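Local coordinates for protein putative Zn-dependent Alcohol Dehydrogenase (Rhodobacter sphaeroides, PDB 3IV6) that binds S-adenosylmethionine in a Rossmann-like domain and, despite its alcohol dehydrogenase name, is probably an S-adenosylmethionine-dependent methyltransferase, at residues 61-75 against 87-99. Sequence-based numbering, arbitrary orientation.
Sequences EKALERGASVTVFDF and LADRCVTIDLLDI. With SAM (S-adenosylmethionine), chain E.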
ATOM      1  N   GLU A  61       8.003   1.474  13.808  1.00 26.85           N
ATOM      2  CA  GLU A  61       8.622   1.780  15.099  1.00 27.84           C
ATOM      3  C   GLU A  61       8.303   0.709  16.164  1.00 30.45           C
ATOM      4  O   GLU A  61       9.147   0.414  17.006  1.00 33.49           O
ATOM      5  CB  GLU A  61       8.202   3.173  15.543  1.00 28.29           C
ATOM      6  CG  GLU A  61       8.882   3.728  16.771  1.00 42.31           C
ATOM      7  CD  GLU A  61       8.542   5.213  16.964  1.00 61.37           C
ATOM      8  OE1 GLU A  61       8.022   5.845  16.000  1.00 51.08           O
ATOM      9  OE2 GLU A  61       8.807   5.750  18.067  1.00 60.92           O
ATOM     10  N   LYS A  62       7.102   0.123  16.121  1.00 27.22           N
ATOM     11  CA  LYS A  62       6.765  -1.000  16.988  1.00 30.75           C
ATOM     12  C   LYS A  62       7.547  -2.261  16.603  1.00 35.14           C
ATOM     13  O   LYS A  62       7.931  -3.054  17.467  1.00 33.99           O
ATOM     14  CB  LYS A  62       5.264  -1.291  16.997  1.00 28.75           C
ATOM     15  CG  LYS A  62       4.437  -0.257  17.740  1.00 37.74           C
ATOM     16  CD  LYS A  62       5.012   0.127  19.093  1.00 49.74           C
ATOM     17  CE  LYS A  62       3.992   0.941  19.905  1.00 60.17           C
ATOM     18  NZ  LYS A  62       4.151   0.898  21.387  1.00 51.42           N
ATOM     19  N   ALA A  63       7.788  -2.434  15.307  1.00 30.70           N
ATOM     20  CA  ALA A  63       8.622  -3.520  14.810  1.00 25.75           C
ATOM     21  C   ALA A  63      10.003  -3.454  15.390  1.00 28.19           C
ATOM     22  O   ALA A  63      10.540  -4.481  15.796  1.00 26.57           O
ATOM     23  CB  ALA A  63       8.740  -3.444  13.346  1.00 24.16           C
ATOM     24  N   LEU A  64      10.615  -2.269  15.369  1.00 28.43           N
ATOM     25  CA  LEU A  64      11.962  -2.127  15.931  1.00 29.53           C
ATOM     26  C   LEU A  64      11.926  -2.334  17.446  1.00 32.46           C
ATOM     27  O   LEU A  64      12.798  -2.981  18.009  1.00 35.71           O
ATOM     28  CB  LEU A  64      12.588  -0.780  15.592  1.00 26.01           C
ATOM     29  CG  LEU A  64      12.754  -0.424  14.106  1.00 28.71           C
ATOM     30  CD1 LEU A  64      12.822   1.103  13.888  1.00 26.78           C
ATOM     31  CD2 LEU A  64      13.951  -1.144  13.428  1.00 24.25           C
ATOM     32  N   GLU A  65      10.908  -1.809  18.111  1.00 32.83           N
ATOM     33  CA  GLU A  65      10.833  -1.928  19.565  1.00 36.49           C
ATOM     34  C   GLU A  65      10.673  -3.414  20.015  1.00 32.17           C
ATOM     35  O   GLU A  65      11.189  -3.817  21.029  1.00 28.58           O
ATOM     36  CB  GLU A  65       9.714  -1.019  20.073  1.00 43.31           C
ATOM     37  CG  GLU A  65       9.552  -0.908  21.588  1.00 63.17           C
ATOM     38  CD  GLU A  65       8.245  -0.166  21.988  1.00 80.35           C
ATOM     39  OE1 GLU A  65       7.838  -0.219  23.181  1.00 78.91           O
ATOM     40  OE2 GLU A  65       7.623   0.470  21.097  1.00 73.53           O
ATOM     41  N   ARG A  66       9.971  -4.204  19.210  1.00 30.67           N
ATOM     42  CA  ARG A  66       9.781  -5.630  19.372  1.00 21.00           C
ATOM     43  C   ARG A  66      11.087  -6.441  19.268  1.00 28.85           C
ATOM     44  O   ARG A  66      11.157  -7.586  19.744  1.00 30.16           O
ATOM     45  CB  ARG A  66       8.784  -6.106  18.318  1.00 18.51           C
ATOM     46  CG  ARG A  66       8.557  -7.621  18.225  1.00 24.23           C
ATOM     47  CD  ARG A  66       7.934  -8.201  19.477  1.00 20.83           C
ATOM     48  NE  ARG A  66       6.709  -7.500  19.817  1.00 19.55           N
ATOM     49  CZ  ARG A  66       5.571  -7.733  19.197  1.00 22.30           C
ATOM     50  NH1 ARG A  66       5.525  -8.641  18.239  1.00 21.60           N
ATOM     51  NH2 ARG A  66       4.485  -7.067  19.519  1.00 25.02           N
ATOM     52  N   GLY A  67      12.115  -5.857  18.658  1.00 29.72           N
ATOM     53  CA  GLY A  67      13.414  -6.502  18.527  1.00 31.37           C
ATOM     54  C   GLY A  67      13.719  -7.117  17.165  1.00 32.15           C
ATOM     55  O   GLY A  67      14.679  -7.881  17.007  1.00 30.57           O
ATOM     56  N   ALA A  68      12.889  -6.803  16.179  1.00 31.07           N
ATOM     57  CA  ALA A  68      13.025  -7.360  14.843  1.00 28.11           C
ATOM     58  C   ALA A  68      14.047  -6.538  14.126  1.00 27.37           C
ATOM     59  O   ALA A  68      14.241  -5.390  14.476  1.00 28.97           O
ATOM     60  CB  ALA A  68      11.699  -7.293  14.093  1.00 30.74           C
ATOM     61  N   SER A  69      14.697  -7.154  13.137  1.00 29.32           N
ATOM     62  CA  SER A  69      15.656  -6.510  12.250  1.00 29.46           C
ATOM     63  C   SER A  69      14.888  -6.051  11.030  1.00 29.56           C
ATOM     64  O   SER A  69      14.586  -6.864  10.156  1.00 28.85           O
ATOM     65  CB  SER A  69      16.749  -7.497  11.832  1.00 33.44           C
ATOM     66  OG  SER A  69      17.876  -7.384  12.679  1.00 39.71           O
ATOM     67  N   VAL A  70      14.563  -4.754  10.999  1.00 24.31           N
ATOM     68  CA  VAL A  70      13.657  -4.164  10.007  1.00 21.80           C
ATOM     69  C   VAL A  70      14.330  -3.457   8.864  1.00 22.16           C
ATOM     70  O   VAL A  70      15.206  -2.640   9.052  1.00 22.99           O
ATOM     71  CB  VAL A  70      12.796  -3.110  10.673  1.00 24.10           C
ATOM     72  CG1 VAL A  70      11.794  -2.541   9.695  1.00 19.15           C
ATOM     73  CG2 VAL A  70      12.135  -3.690  11.914  1.00 23.50           C
ATOM     74  N   THR A  71      13.884  -3.776   7.668  1.00 23.89           N
ATOM     75  CA  THR A  71      14.272  -3.083   6.452  1.00 26.32           C
ATOM     76  C   THR A  71      12.994  -2.455   5.896  1.00 24.76           C
ATOM     77  O   THR A  71      11.973  -3.126   5.822  1.00 24.32           O
ATOM     78  CB  THR A  71      14.866  -4.083   5.390  1.00 25.90           C
ATOM     79  OG1 THR A  71      16.120  -4.609   5.841  1.00 29.43           O
ATOM     80  CG2 THR A  71      15.093  -3.399   4.075  1.00 27.69           C
ATOM     81  N   VAL A  72      13.039  -1.185   5.510  1.00 25.64           N
ATOM     82  CA  VAL A  72      11.893  -0.552   4.867  1.00 26.21           C
ATOM     83  C   VAL A  72      12.167  -0.326   3.392  1.00 28.98           C
ATOM     84  O   VAL A  72      13.251   0.116   3.033  1.00 29.82           O
ATOM     85  CB  VAL A  72      11.590   0.823   5.480  1.00 28.68           C
ATOM     86  CG1 VAL A  72      10.409   1.502   4.753  1.00 19.64           C
ATOM     87  CG2 VAL A  72      11.375   0.707   6.996  1.00 25.18           C
ATOM     88  N   PHE A  73      11.179  -0.629   2.552  1.00 30.16           N
ATOM     89  CA  PHE A  73      11.243  -0.385   1.117  1.00 25.32           C
ATOM     90  C   PHE A  73      10.202   0.640   0.717  1.00 24.08           C
ATOM     91  O   PHE A  73       9.070   0.605   1.184  1.00 21.93           O
ATOM     92  CB  PHE A  73      11.008  -1.672   0.350  1.00 18.58           C
ATOM     93  CG  PHE A  73      12.074  -2.701   0.580  1.00 28.73           C
ATOM     94  CD1 PHE A  73      13.398  -2.437   0.234  1.00 28.39           C
ATOM     95  CD2 PHE A  73      11.766  -3.949   1.151  1.00 29.68           C
ATOM     96  CE1 PHE A  73      14.383  -3.372   0.425  1.00 25.87           C
ATOM     97  CE2 PHE A  73      12.774  -4.914   1.369  1.00 23.19           C
ATOM     98  CZ  PHE A  73      14.076  -4.619   1.000  1.00 28.35           C
ATOM     99  N   ASP A  74      10.587   1.559  -0.152  1.00 28.03           N
ATOM    100  CA  ASP A  74       9.661   2.560  -0.661  1.00 28.25           C
ATOM    101  C   ASP A  74      10.163   3.092  -1.998  1.00 29.36           C
ATOM    102  O   ASP A  74      11.384   3.191  -2.224  1.00 27.35           O
ATOM    103  CB  ASP A  74       9.515   3.722   0.342  1.00 29.34           C
ATOM    104  CG  ASP A  74       8.226   4.496   0.154  1.00 31.37           C
ATOM    105  OD1 ASP A  74       8.101   5.211  -0.869  1.00 28.97           O
ATOM    106  OD2 ASP A  74       7.335   4.356   1.025  1.00 28.54           O
ATOM    107  N   PHE A  75       9.234   3.432  -2.891  1.00 29.73           N
ATOM    108  CA  PHE A  75       9.644   3.900  -4.216  1.00 31.69           C
ATOM    109  C   PHE A  75       9.806   5.418  -4.343  1.00 29.70           C
ATOM    110  O   PHE A  75       9.977   5.940  -5.438  1.00 41.68           O
ATOM    111  CB  PHE A  75       8.759   3.305  -5.315  1.00 26.78           C
ATOM    112  CG  PHE A  75       7.419   3.919  -5.407  1.00 28.34           C
ATOM    113  CD1 PHE A  75       6.941   4.738  -4.383  1.00 30.50           C
ATOM    114  CD2 PHE A  75       6.620   3.680  -6.506  1.00 25.64           C
ATOM    115  CE1 PHE A  75       5.686   5.326  -4.456  1.00 26.05           C
ATOM    116  CE2 PHE A  75       5.364   4.252  -6.575  1.00 29.00           C
ATOM    117  CZ  PHE A  75       4.898   5.082  -5.538  1.00 25.13           C
ATOM    118  N   LEU A  87      13.567   8.621  12.453  1.00 45.47           N
ATOM    119  CA  LEU A  87      14.191   7.482  13.136  1.00 51.99           C
ATOM    120  C   LEU A  87      15.710   7.570  13.146  1.00 56.38           C
ATOM    121  O   LEU A  87      16.388   6.570  12.922  1.00 57.04           O
ATOM    122  CB  LEU A  87      13.793   6.185  12.431  1.00 48.13           C
ATOM    123  CG  LEU A  87      12.298   5.876  12.379  1.00 48.75           C
ATOM    124  CD1 LEU A  87      12.017   4.732  11.437  1.00 38.01           C
ATOM    125  CD2 LEU A  87      11.784   5.557  13.782  1.00 48.22           C
ATOM    126  N   ALA A  88      16.248   8.759  13.384  1.00 56.55           N
ATOM    127  CA  ALA A  88      17.670   8.963  13.153  1.00 61.25           C
ATOM    128  C   ALA A  88      18.494   8.275  14.246  1.00 65.00           C
ATOM    129  O   ALA A  88      19.661   7.905  14.054  1.00 69.43           O
ATOM    130  CB  ALA A  88      17.987  10.457  13.048  1.00 52.24           C
ATOM    131  N   ASP A  89      17.864   8.073  15.391  1.00 60.06           N
ATOM    132  CA  ASP A  89      18.549   7.454  16.510  1.00 67.65           C
ATOM    133  C   ASP A  89      18.450   5.930  16.460  1.00 65.33           C
ATOM    134  O   ASP A  89      19.283   5.236  17.051  1.00 67.72           O
ATOM    135  CB  ASP A  89      18.006   7.991  17.843  1.00 75.33           C
ATOM    136  CG  ASP A  89      16.480   7.902  17.943  1.00 75.34           C
ATOM    137  OD1 ASP A  89      15.803   7.694  16.902  1.00 69.51           O
ATOM    138  OD2 ASP A  89      15.952   8.042  19.071  1.00 77.93           O
ATOM    139  N   ARG A  90      17.444   5.410  15.756  1.00 60.70           N
ATOM    140  CA  ARG A  90      17.267   3.960  15.661  1.00 51.91           C
ATOM    141  C   ARG A  90      18.142   3.295  14.598  1.00 48.44           C
ATOM    142  O   ARG A  90      18.612   3.931  13.653  1.00 55.74           O
ATOM    143  CB  ARG A  90      15.804   3.616  15.467  1.00 44.32           C
ATOM    144  CG  ARG A  90      14.992   3.897  16.722  1.00 49.01           C
ATOM    145  CD  ARG A  90      13.507   3.828  16.455  1.00 50.28           C
ATOM    146  NE  ARG A  90      12.692   3.680  17.657  1.00 53.80           N
ATOM    147  CZ  ARG A  90      12.778   2.660  18.516  1.00 63.81           C
ATOM    148  NH1 ARG A  90      13.679   1.681  18.342  1.00 52.28           N
ATOM    149  NH2 ARG A  90      11.961   2.633  19.569  1.00 67.72           N
ATOM    150  N   CYS A  91      18.378   2.007  14.783  1.00 40.26           N
ATOM    151  CA  CYS A  91      19.103   1.204  13.809  1.00 41.45           C
ATOM    152  C   CYS A  91      18.134   0.463  12.854  1.00 36.08           C
ATOM    153  O   CYS A  91      17.457  -0.498  13.227  1.00 37.86           O
ATOM    154  CB  CYS A  91      20.039   0.220  14.538  1.00 46.24           C
ATOM    155  SG  CYS A  91      20.810  -1.074  13.498  1.00 67.59           S
ATOM    156  N   VAL A  92      18.070   0.920  11.619  1.00 29.62           N
ATOM    157  CA  VAL A  92      17.103   0.409  10.672  1.00 30.03           C
ATOM    158  C   VAL A  92      17.614   0.710   9.275  1.00 28.05           C
ATOM    159  O   VAL A  92      18.264   1.721   9.053  1.00 32.86           O
ATOM    160  CB  VAL A  92      15.764   1.125  10.813  1.00 31.74           C
ATOM    161  CG1 VAL A  92      15.909   2.583  10.449  1.00 30.14           C
ATOM    162  CG2 VAL A  92      14.748   0.511   9.898  1.00 28.31           C
ATOM    163  N   THR A  93      17.295  -0.170   8.343  1.00 25.86           N
ATOM    164  CA  THR A  93      17.717  -0.063   6.963  1.00 28.42           C
ATOM    165  C   THR A  93      16.569   0.444   6.117  1.00 31.50           C
ATOM    166  O   THR A  93      15.466  -0.114   6.155  1.00 29.01           O
ATOM    167  CB  THR A  93      18.140  -1.425   6.403  1.00 30.15           C
ATOM    168  OG1 THR A  93      19.234  -1.941   7.167  1.00 36.04           O
ATOM    169  CG2 THR A  93      18.533  -1.290   4.940  1.00 32.54           C
ATOM    170  N   ILE A  94      16.824   1.487   5.332  1.00 30.82           N
ATOM    171  CA  ILE A  94      15.768   2.084   4.513  1.00 34.56           C
ATOM    172  C   ILE A  94      16.236   2.163   3.083  1.00 35.96           C
ATOM    173  O   ILE A  94      17.194   2.866   2.799  1.00 41.57           O
ATOM    174  CB  ILE A  94      15.409   3.524   4.981  1.00 30.87           C
ATOM    175  CG1 ILE A  94      14.945   3.530   6.429  1.00 25.27           C
ATOM    176  CG2 ILE A  94      14.331   4.157   4.078  1.00 28.43           C
ATOM    177  CD1 ILE A  94      14.465   4.872   6.880  1.00 31.14           C
ATOM    178  N   ASP A  95      15.571   1.456   2.179  1.00 37.20           N
ATOM    179  CA  ASP A  95      16.049   1.366   0.803  1.00 40.16           C
ATOM    180  C   ASP A  95      15.048   1.883  -0.187  1.00 37.32           C
ATOM    181  O   ASP A  95      13.859   1.786   0.017  1.00 37.55           O
ATOM    182  CB  ASP A  95      16.433  -0.074   0.457  1.00 42.58           C
ATOM    183  CG  ASP A  95      17.744  -0.495   1.107  1.00 56.34           C
ATOM    184  OD1 ASP A  95      18.676   0.354   1.097  1.00 57.48           O
ATOM    185  OD2 ASP A  95      17.841  -1.655   1.610  1.00 53.90           O
ATOM    186  N   LEU A  96      15.540   2.422  -1.285  1.00 41.42           N
ATOM    187  CA  LEU A  96      14.660   2.855  -2.350  1.00 39.38           C
ATOM    188  C   LEU A  96      14.340   1.655  -3.255  1.00 38.77           C
ATOM    189  O   LEU A  96      15.228   1.120  -3.903  1.00 45.03           O
ATOM    190  CB  LEU A  96      15.326   4.000  -3.109  1.00 44.69           C
ATOM    191  CG  LEU A  96      14.532   4.873  -4.082  1.00 48.69           C
ATOM    192  CD1 LEU A  96      13.689   5.920  -3.377  1.00 36.23           C
ATOM    193  CD2 LEU A  96      15.526   5.521  -5.052  1.00 56.30           C
ATOM    194  N   LEU A  97      13.080   1.217  -3.290  1.00 33.37           N
ATOM    195  CA  LEU A  97      12.716   0.052  -4.107  1.00 35.49           C
ATOM    196  C   LEU A  97      11.260   0.101  -4.577  1.00 33.45           C
ATOM    197  O   LEU A  97      10.393   0.621  -3.887  1.00 30.11           O
ATOM    198  CB  LEU A  97      13.007  -1.253  -3.350  1.00 31.86           C
ATOM    199  CG  LEU A  97      12.635  -2.614  -3.965  1.00 33.09           C
ATOM    200  CD1 LEU A  97      13.530  -3.722  -3.466  1.00 27.98           C
ATOM    201  CD2 LEU A  97      11.164  -3.011  -3.713  1.00 32.43           C
ATOM    202  N   ASP A  98      10.995  -0.448  -5.754  1.00 28.69           N
ATOM    203  CA  ASP A  98       9.641  -0.448  -6.260  1.00 28.52           C
ATOM    204  C   ASP A  98       9.063  -1.869  -6.266  1.00 31.53           C
ATOM    205  O   ASP A  98       9.367  -2.665  -7.146  1.00 29.63           O
ATOM    206  CB  ASP A  98       9.607   0.152  -7.643  1.00 26.68           C
ATOM    207  CG  ASP A  98       8.230   0.052  -8.302  1.00 35.08           C
ATOM    208  OD1 ASP A  98       7.352  -0.681  -7.797  1.00 32.44           O
ATOM    209  OD2 ASP A  98       8.030   0.701  -9.356  1.00 39.88           O
ATOM    210  N   ILE A  99       8.205  -2.172  -5.300  1.00 22.35           N
ATOM    211  CA  ILE A  99       7.693  -3.514  -5.179  1.00 22.99           C
ATOM    212  C   ILE A  99       7.012  -4.103  -6.417  1.00 24.07           C
ATOM    213  O   ILE A  99       6.822  -5.308  -6.480  1.00 28.72           O
ATOM    214  CB  ILE A  99       6.769  -3.672  -3.955  1.00 22.85           C
ATOM    215  CG1 ILE A  99       6.666  -5.153  -3.545  1.00 19.02           C
ATOM    216  CG2 ILE A  99       5.423  -3.055  -4.218  1.00 21.15           C
ATOM    217  CD1 ILE A  99       7.789  -5.610  -2.636  1.00 17.09           C
TER
HETATM  218  N   SAM E 301       0.265   4.891   3.472  1.00 42.04           N
HETATM  219  CA  SAM E 301      -0.784   4.088   4.073  1.00 38.72           C
HETATM  220  C   SAM E 301      -0.345   3.528   5.409  1.00 30.22           C
HETATM  221  O   SAM E 301       0.777   3.724   5.896  1.00 27.19           O
HETATM  222  OXT SAM E 301      -1.175   2.880   6.005  1.00 31.74           O
HETATM  223  CB  SAM E 301      -1.272   3.005   3.118  1.00 37.81           C
HETATM  224  CG  SAM E 301      -0.790   3.134   1.666  1.00 38.73           C
HETATM  225  SD  SAM E 301       0.885   2.523   1.293  1.00 56.25           S
HETATM  226  CE  SAM E 301       1.551   2.083   2.923  1.00 34.75           C
HETATM  227  C5' SAM E 301       1.766   4.026   0.738  1.00 32.16           C
HETATM  228  C4' SAM E 301       3.283   4.069   0.882  1.00 32.85           C
HETATM  229  O4' SAM E 301       3.870   3.083   0.051  1.00 31.89           O
HETATM  230  C3' SAM E 301       3.882   5.387   0.423  1.00 36.31           C
HETATM  231  O3' SAM E 301       4.967   5.658   1.280  1.00 34.93           O
HETATM  232  C2' SAM E 301       4.446   5.098  -0.952  1.00 34.20           C
HETATM  233  O2' SAM E 301       5.625   5.835  -1.202  1.00 33.84           O
HETATM  234  C1' SAM E 301       4.769   3.616  -0.893  1.00 27.21           C
HETATM  235  N9  SAM E 301       4.553   2.961  -2.190  1.00 21.57           N
HETATM  236  C8  SAM E 301       3.451   3.097  -2.993  1.00 23.23           C
HETATM  237  N7  SAM E 301       3.636   2.355  -4.118  1.00 23.35           N
HETATM  238  C5  SAM E 301       4.848   1.736  -4.055  1.00 24.76           C
HETATM  239  C6  SAM E 301       5.523   0.866  -4.932  1.00 25.11           C
HETATM  240  N6  SAM E 301       5.011   0.482  -6.105  1.00 21.75           N
HETATM  241  N1  SAM E 301       6.770   0.419  -4.574  1.00 24.76           N
HETATM  242  C2  SAM E 301       7.332   0.844  -3.376  1.00 27.24           C
HETATM  243  N3  SAM E 301       6.676   1.680  -2.504  1.00 21.07           N
HETATM  244  C4  SAM E 301       5.444   2.125  -2.841  1.00 22.55           C
HETATM  245  O   HOH W   1      16.429  -3.086  12.360  1.00 26.46           O
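Asp95 N donates to Val72 O at 2.8 Å and Val72 N to Thr93 O at 2.7 Å, two rungs of the ladder between parallel strands 69-74 and 93-96. Leu97 N meets Asp74 O from above its carbonyl plane.

Past the ladder both segments reach S-adenosylmethionine. Asp74 takes both ribose hydroxyls, OD1 from O2' at 2.6 Å and OD2 from O3' at 2.7 Å, an acidic residue suiting a vicinal diol. Phe75 lays its ring flat over the adenine, whose C5 lies over the ring centre, 3.4 Å above its plane; chi1 of 76° sets CG between backbone N and carbonyl carbon, turning the ring onto the base. Along the purine edge, N6 donates to Asp98 OD1 and Ile99 N to N1. Replacing Phe75 with an alanine is likely to leave one adenine face without its aromatic cover and the base freer to tilt.

Ala54 N holds OD2 and Ser76 N OD1 of Asp74, setting its carboxylate, while Ser55 also bonds the cofactor. Thr100 N and Asn8 ND2 fix Asp98 through OD1 and OD2 respectively. Farther out, Leu97 CD1 makes a CH-pi contact with the Phe73 ring, 4.3 Å from its centroid. At the opposite end Leu64 CD2 packs on Val92 CB at 3.9 Å.

This beta-alpha-beta unit, through helix 77-86, pairs an acid for the diol with edge contacts that read adenine, the cofactor-binding pattern of Rossmann-like methyltransferases.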